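Local coordinates for protein tRNA (adenine(58)-N(1))-methyltransferase TrmI (Thermus thermophilus, PDB 2PWY) that transfers a methyl group from S-adenosyl-L-methionine to N1 of adenosine 58 in tRNA, a modification required for growth at extreme temperatures, at residues E159-D173 with K183-Y197. Numbering follows the deposited sequence.
With SAH (S-adenosyl-L-homocysteine), chain E.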
loop_
_atom_site.group_PDB
_atom_site.type_symbol
_atom_site.label_atom_id
_atom_site.label_comp_id
_atom_site.label_asym_id
_atom_site.label_seq_id
_atom_site.Cartn_x
_atom_site.Cartn_y
_atom_site.Cartn_z
ATOM N N GLU A 159 -5.325 2.378 -38.180
ATOM C CA GLU A 159 -5.337 2.207 -39.634
ATOM C C GLU A 159 -5.161 0.747 -40.039
ATOM O O GLU A 159 -5.084 0.421 -41.232
ATOM C CB GLU A 159 -4.271 3.111 -40.270
ATOM C CG GLU A 159 -4.590 4.587 -40.023
ATOM C CD GLU A 159 -3.511 5.554 -40.466
ATOM O OE1 GLU A 159 -2.466 5.125 -41.002
ATOM O OE2 GLU A 159 -3.719 6.771 -40.272
ATOM N N ALA A 160 -5.137 -0.137 -39.043
ATOM C CA ALA A 160 -4.870 -1.555 -39.288
ATOM C C ALA A 160 -6.025 -2.242 -40.008
ATOM O O ALA A 160 -7.184 -1.947 -39.755
ATOM C CB ALA A 160 -4.593 -2.265 -37.980
ATOM N N GLU A 161 -5.696 -3.159 -40.912
ATOM C CA GLU A 161 -6.698 -4.056 -41.486
ATOM C C GLU A 161 -6.834 -5.264 -40.580
ATOM O O GLU A 161 -5.903 -6.067 -40.477
ATOM C CB GLU A 161 -6.284 -4.501 -42.883
ATOM C CG GLU A 161 -6.351 -3.396 -43.893
ATOM C CD GLU A 161 -5.939 -3.845 -45.282
ATOM O OE1 GLU A 161 -5.407 -4.967 -45.443
ATOM O OE2 GLU A 161 -6.149 -3.048 -46.211
ATOM N N LEU A 162 -7.984 -5.387 -39.919
ATOM C CA LEU A 162 -8.187 -6.426 -38.912
ATOM C C LEU A 162 -9.448 -7.236 -39.179
ATOM O O LEU A 162 -10.437 -6.695 -39.672
ATOM C CB LEU A 162 -8.272 -5.801 -37.505
ATOM C CG LEU A 162 -7.021 -5.081 -36.985
ATOM C CD1 LEU A 162 -7.205 -4.626 -35.545
ATOM C CD2 LEU A 162 -5.762 -5.940 -37.116
ATOM N N GLU A 163 -9.407 -8.528 -38.848
ATOM C CA GLU A 163 -10.598 -9.368 -38.903
ATOM C C GLU A 163 -11.471 -9.126 -37.684
ATOM O O GLU A 163 -10.984 -9.162 -36.558
ATOM C CB GLU A 163 -10.225 -10.845 -38.968
ATOM C CG GLU A 163 -9.565 -11.252 -40.261
ATOM C CD GLU A 163 -9.300 -12.730 -40.312
ATOM O OE1 GLU A 163 -8.465 -13.212 -39.509
ATOM O OE2 GLU A 163 -9.924 -13.408 -41.149
ATOM N N GLU A 164 -12.764 -8.907 -37.909
ATOM C CA GLU A 164 -13.701 -8.683 -36.809
ATOM C C GLU A 164 -13.808 -9.898 -35.875
ATOM O O GLU A 164 -13.899 -11.037 -36.324
ATOM C CB GLU A 164 -15.087 -8.315 -37.345
ATOM C CG GLU A 164 -16.144 -8.139 -36.259
ATOM C CD GLU A 164 -17.471 -7.629 -36.798
ATOM O OE1 GLU A 164 -18.513 -7.957 -36.197
ATOM O OE2 GLU A 164 -17.480 -6.909 -37.822
ATOM N N ALA A 165 -13.800 -9.627 -34.572
ATOM C CA ALA A 165 -14.013 -10.672 -33.561
ATOM C C ALA A 165 -13.037 -11.843 -33.737
ATOM O O ALA A 165 -13.404 -13.010 -33.530
ATOM C CB ALA A 165 -15.476 -11.158 -33.579
ATOM N N ALA A 166 -11.799 -11.531 -34.119
ATOM C CA ALA A 166 -10.773 -12.555 -34.343
ATOM C C ALA A 166 -9.761 -12.646 -33.203
ATOM O O ALA A 166 -8.976 -13.587 -33.146
ATOM C CB ALA A 166 -10.051 -12.331 -35.684
ATOM N N TYR A 167 -9.803 -11.678 -32.291
ATOM C CA TYR A 167 -8.805 -11.584 -31.221
ATOM C C TYR A 167 -9.395 -11.893 -29.859
ATOM O O TYR A 167 -10.527 -11.490 -29.538
ATOM C CB TYR A 167 -8.148 -10.200 -31.238
ATOM C CG TYR A 167 -7.389 -9.967 -32.526
ATOM C CD1 TYR A 167 -6.025 -10.254 -32.610
ATOM C CD2 TYR A 167 -8.052 -9.533 -33.687
ATOM C CE1 TYR A 167 -5.319 -10.079 -33.809
ATOM C CE2 TYR A 167 -7.362 -9.341 -34.889
ATOM C CZ TYR A 167 -5.994 -9.613 -34.934
ATOM O OH TYR A 167 -5.314 -9.428 -36.111
ATOM N N ASP A 168 -8.597 -12.601 -29.065
ATOM C CA ASP A 168 -8.996 -13.082 -27.754
ATOM C C ASP A 168 -8.746 -12.053 -26.647
ATOM O O ASP A 168 -9.243 -12.207 -25.527
ATOM C CB ASP A 168 -8.298 -14.405 -27.444
ATOM C CG ASP A 168 -8.652 -15.480 -28.455
ATOM O OD1 ASP A 168 -9.837 -15.898 -28.496
ATOM O OD2 ASP A 168 -7.760 -15.872 -29.243
ATOM N N GLY A 169 -8.026 -10.993 -26.989
ATOM C CA GLY A 169 -7.673 -9.953 -26.018
ATOM C C GLY A 169 -7.025 -8.817 -26.769
ATOM O O GLY A 169 -6.527 -9.008 -27.893
ATOM N N VAL A 170 -7.065 -7.635 -26.168
ATOM C CA VAL A 170 -6.392 -6.454 -26.712
ATOM C C VAL A 170 -5.585 -5.816 -25.590
ATOM O O VAL A 170 -6.151 -5.422 -24.579
ATOM C CB VAL A 170 -7.387 -5.415 -27.276
ATOM C CG1 VAL A 170 -6.646 -4.147 -27.719
ATOM C CG2 VAL A 170 -8.192 -6.015 -28.459
ATOM N N ALA A 171 -4.273 -5.714 -25.788
ATOM C CA ALA A 171 -3.365 -5.126 -24.803
ATOM C C ALA A 171 -2.908 -3.774 -25.310
ATOM O O ALA A 171 -2.328 -3.679 -26.402
ATOM C CB ALA A 171 -2.155 -6.032 -24.599
ATOM N N LEU A 172 -3.154 -2.730 -24.518
ATOM C CA LEU A 172 -2.747 -1.385 -24.902
ATOM C C LEU A 172 -1.758 -0.788 -23.930
ATOM O O LEU A 172 -1.946 -0.848 -22.705
ATOM C CB LEU A 172 -3.957 -0.448 -25.027
ATOM C CG LEU A 172 -5.000 -0.842 -26.074
ATOM C CD1 LEU A 172 -6.050 0.222 -26.099
ATOM C CD2 LEU A 172 -4.376 -1.031 -27.468
ATOM N N ASP A 173 -0.696 -0.227 -24.491
ATOM C CA ASP A 173 0.220 0.618 -23.746
ATOM C C ASP A 173 0.588 1.745 -24.699
ATOM O O ASP A 173 1.469 1.595 -25.542
ATOM C CB ASP A 173 1.462 -0.162 -23.283
ATOM C CG ASP A 173 2.465 0.710 -22.529
ATOM O OD1 ASP A 173 2.232 1.940 -22.371
ATOM O OD2 ASP A 173 3.506 0.154 -22.096
ATOM N N LYS A 183 -11.191 0.501 -33.482
ATOM C CA LYS A 183 -10.494 -0.656 -34.042
ATOM C C LYS A 183 -10.470 -1.834 -33.057
ATOM O O LYS A 183 -10.716 -2.986 -33.448
ATOM C CB LYS A 183 -9.072 -0.266 -34.458
ATOM C CG LYS A 183 -8.363 -1.281 -35.335
ATOM C CD LYS A 183 -9.008 -1.430 -36.715
ATOM C CE LYS A 183 -8.914 -0.150 -37.525
ATOM N NZ LYS A 183 -9.280 -0.335 -38.949
ATOM N N ALA A 184 -10.176 -1.548 -31.783
ATOM C CA ALA A 184 -10.181 -2.594 -30.744
ATOM C C ALA A 184 -11.546 -3.255 -30.566
ATOM O O ALA A 184 -11.623 -4.470 -30.425
ATOM C CB ALA A 184 -9.682 -2.032 -29.400
ATOM N N ALA A 185 -12.622 -2.462 -30.581
ATOM C CA ALA A 185 -13.974 -3.029 -30.475
ATOM C C ALA A 185 -14.282 -3.948 -31.660
ATOM O O ALA A 185 -14.909 -4.986 -31.500
ATOM C CB ALA A 185 -15.007 -1.936 -30.361
ATOM N N LEU A 186 -13.827 -3.565 -32.845
ATOM C CA LEU A 186 -14.011 -4.409 -34.026
ATOM C C LEU A 186 -13.259 -5.735 -33.877
ATOM O O LEU A 186 -13.830 -6.802 -34.106
ATOM C CB LEU A 186 -13.544 -3.672 -35.282
ATOM C CG LEU A 186 -13.688 -4.433 -36.602
ATOM C CD1 LEU A 186 -15.139 -4.522 -37.004
ATOM C CD2 LEU A 186 -12.893 -3.709 -37.663
ATOM N N ALA A 187 -11.993 -5.652 -33.463
ATOM C CA ALA A 187 -11.101 -6.804 -33.369
ATOM C C ALA A 187 -11.494 -7.823 -32.296
ATOM O O ALA A 187 -11.389 -9.021 -32.507
ATOM C CB ALA A 187 -9.645 -6.324 -33.138
ATOM N N LEU A 188 -11.944 -7.326 -31.152
ATOM C CA LEU A 188 -12.092 -8.145 -29.959
ATOM C C LEU A 188 -13.366 -9.000 -29.931
ATOM O O LEU A 188 -14.476 -8.491 -30.128
ATOM C CB LEU A 188 -12.025 -7.231 -28.725
ATOM C CG LEU A 188 -12.055 -7.884 -27.340
ATOM C CD1 LEU A 188 -10.905 -8.902 -27.182
ATOM C CD2 LEU A 188 -11.969 -6.793 -26.281
ATOM N N LYS A 189 -13.205 -10.291 -29.644
ATOM C CA LYS A 189 -14.353 -11.189 -29.471
ATOM C C LYS A 189 -15.276 -10.697 -28.366
ATOM O O LYS A 189 -14.792 -10.228 -27.334
ATOM C CB LYS A 189 -13.863 -12.596 -29.130
ATOM C CG LYS A 189 -13.256 -13.310 -30.319
ATOM C CD LYS A 189 -12.655 -14.644 -29.923
ATOM C CE LYS A 189 -11.932 -15.257 -31.121
ATOM N NZ LYS A 189 -11.369 -16.575 -30.741
ATOM N N PRO A 190 -16.612 -10.786 -28.573
ATOM C CA PRO A 190 -17.570 -10.505 -27.510
ATOM C C PRO A 190 -17.216 -11.208 -26.195
ATOM O O PRO A 190 -16.836 -12.387 -26.190
ATOM C CB PRO A 190 -18.887 -11.046 -28.081
ATOM C CG PRO A 190 -18.745 -10.789 -29.569
ATOM C CD PRO A 190 -17.283 -11.110 -29.852
ATOM N N ASP A 191 -17.347 -10.466 -25.097
ATOM C CA ASP A 191 -17.174 -10.968 -23.731
ATOM C C ASP A 191 -15.695 -11.128 -23.344
ATOM O O ASP A 191 -15.391 -11.519 -22.225
ATOM C CB ASP A 191 -17.952 -12.279 -23.512
ATOM C CG ASP A 191 -18.544 -12.364 -22.123
ATOM O OD1 ASP A 191 -18.985 -11.314 -21.607
ATOM O OD2 ASP A 191 -18.553 -13.465 -21.539
ATOM N N ARG A 192 -14.792 -10.797 -24.268
ATOM C CA ARG A 192 -13.356 -10.814 -23.985
ATOM C C ARG A 192 -12.859 -9.409 -23.617
ATOM O O ARG A 192 -13.653 -8.468 -23.573
ATOM C CB ARG A 192 -12.575 -11.461 -25.132
ATOM C CG ARG A 192 -13.013 -12.916 -25.386
ATOM C CD ARG A 192 -12.639 -13.827 -24.202
ATOM N NE ARG A 192 -11.184 -13.935 -24.056
ATOM C CZ ARG A 192 -10.549 -14.511 -23.037
ATOM N NH1 ARG A 192 -11.218 -15.046 -22.024
ATOM N NH2 ARG A 192 -9.219 -14.545 -23.038
ATOM N N PHE A 193 -11.569 -9.272 -23.303
ATOM C CA PHE A 193 -11.110 -8.061 -22.612
ATOM C C PHE A 193 -10.126 -7.218 -23.390
ATOM O O PHE A 193 -9.321 -7.741 -24.157
ATOM C CB PHE A 193 -10.483 -8.412 -21.256
ATOM C CG PHE A 193 -11.439 -9.074 -20.319
ATOM C CD1 PHE A 193 -12.242 -8.311 -19.473
ATOM C CD2 PHE A 193 -11.575 -10.462 -20.321
ATOM C CE1 PHE A 193 -13.143 -8.931 -18.617
ATOM C CE2 PHE A 193 -12.464 -11.083 -19.480
ATOM C CZ PHE A 193 -13.256 -10.312 -18.622
ATOM N N LEU A 194 -10.234 -5.908 -23.182
ATOM C CA LEU A 194 -9.178 -4.946 -23.518
ATOM C C LEU A 194 -8.591 -4.484 -22.192
ATOM O O LEU A 194 -9.338 -4.194 -21.250
ATOM C CB LEU A 194 -9.746 -3.745 -24.285
ATOM C CG LEU A 194 -8.801 -2.582 -24.663
ATOM C CD1 LEU A 194 -9.317 -1.865 -25.914
ATOM C CD2 LEU A 194 -8.589 -1.541 -23.515
ATOM N N VAL A 195 -7.261 -4.433 -22.106
ATOM C CA VAL A 195 -6.604 -3.926 -20.895
ATOM C C VAL A 195 -5.580 -2.881 -21.299
ATOM O O VAL A 195 -4.691 -3.159 -22.125
ATOM C CB VAL A 195 -5.917 -5.037 -20.053
ATOM C CG1 VAL A 195 -5.276 -4.399 -18.805
ATOM C CG2 VAL A 195 -6.931 -6.125 -19.645
ATOM N N ALA A 196 -5.735 -1.678 -20.744
ATOM C CA ALA A 196 -4.852 -0.549 -21.031
ATOM C C ALA A 196 -4.017 -0.162 -19.821
ATOM O O ALA A 196 -4.501 -0.167 -18.689
ATOM C CB ALA A 196 -5.640 0.662 -21.504
ATOM N N TYR A 197 -2.768 0.206 -20.103
ATOM C CA TYR A 197 -1.782 0.633 -19.108
ATOM C C TYR A 197 -1.637 2.152 -19.226
ATOM O O TYR A 197 -1.332 2.666 -20.299
ATOM C CB TYR A 197 -0.487 -0.099 -19.452
ATOM C CG TYR A 197 0.777 0.172 -18.665
ATOM C CD1 TYR A 197 1.096 -0.588 -17.532
ATOM C CD2 TYR A 197 1.717 1.096 -19.119
ATOM C CE1 TYR A 197 2.307 -0.390 -16.845
ATOM C CE2 TYR A 197 2.931 1.302 -18.434
ATOM C CZ TYR A 197 3.216 0.552 -17.315
ATOM O OH TYR A 197 4.408 0.741 -16.650
HETATM N N SAH E . 4.517 -1.822 -23.740
HETATM C CA SAH E . 5.742 -1.376 -24.480
HETATM C CB SAH E . 5.949 0.127 -24.338
HETATM C CG SAH E . 4.957 0.935 -25.179
HETATM S SD SAH E . 5.427 2.686 -25.169
HETATM C C SAH E . 6.934 -2.153 -23.955
HETATM O O SAH E . 6.798 -2.906 -22.978
HETATM O OXT SAH E . 8.036 -2.059 -24.506
HETATM C "C5'" SAH E . 4.089 3.246 -26.255
HETATM C "C4'" SAH E . 4.409 3.008 -27.735
HETATM O "O4'" SAH E . 3.211 3.090 -28.479
HETATM C "C3'" SAH E . 5.370 4.022 -28.368
HETATM O "O3'" SAH E . 6.427 3.301 -28.993
HETATM C "C2'" SAH E . 4.517 4.779 -29.387
HETATM O "O2'" SAH E . 5.207 5.113 -30.569
HETATM C "C1'" SAH E . 3.455 3.759 -29.713
HETATM N N9 SAH E . 2.128 4.245 -30.124
HETATM C C8 SAH E . 1.385 5.223 -29.524
HETATM N N7 SAH E . 0.198 5.285 -30.169
HETATM C C5 SAH E . 0.151 4.337 -31.131
HETATM C C6 SAH E . -0.824 3.975 -32.068
HETATM N N6 SAH E . -2.009 4.604 -32.119
HETATM N N1 SAH E . -0.535 2.933 -32.940
HETATM C C2 SAH E . 0.675 2.283 -32.896
HETATM N N3 SAH E . 1.631 2.661 -31.974
HETATM C C4 SAH E . 1.368 3.668 -31.108
HETATM O O HOH W 1 -9.413 -11.200 -22.975
HETATM O O HOH W 2 -8.366 -17.470 -31.249
HETATM O O HOH W 3 0.754 4.268 -21.371
#
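The Tyr167 ring turns an edge to Ala187: the carbonyl O lies in the ring plane, while CB of Ala187 sits 3.6 Å from Tyr167 CD2. Outside the two segments, Arg99 makes a cation-pi contact with this ring, and the Tyr167 hydroxyl is hydrogen-bonded to Glu125. At the far end of the contact the Asp173 carboxylate runs alongside the Tyr197 ring, their planes 56° apart, with OD1 3.4 Å from Tyr197 CD2. The Arg192 guanidinium presents its edge to the backbone of Asp168; bends at chi2 and chi3 fold the chain back until NE reaches a lone pair of Asp168 O at 3.0 Å, and NH1 continues to Asp93. A water also links Asp168 O to Phe193 N. Beside it, extended Lys189 forms a salt bridge, NZ meeting Asp168 OD1 on its syn side at 2.8 Å, somewhat out of the carboxylate plane. Lys183, bent, donates from NZ to Ala160 O at 2.8 Å.

From here strands 169-173 and 192-197 run parallel, Val170 and Leu172 each bonded through N and O. On one side Val170 wedges between Ala184, Leu188 and Leu194, its CG1 3.9 Å from Leu194 CD1, joining helix 181-187 to the central sheet of the Rossmann-like methyltransferase domain. Asp173 lies at the cofactor site. With CG anti to the backbone N (chi1 178°), OD2 accepts from the amino N of S-adenosylhomocysteine at 2.8 Å and from Thr80, while a water ties OD1 to Tyr197 O; this grip probably fixes the carboxylate's rotation and favours a positively charged cofactor amine.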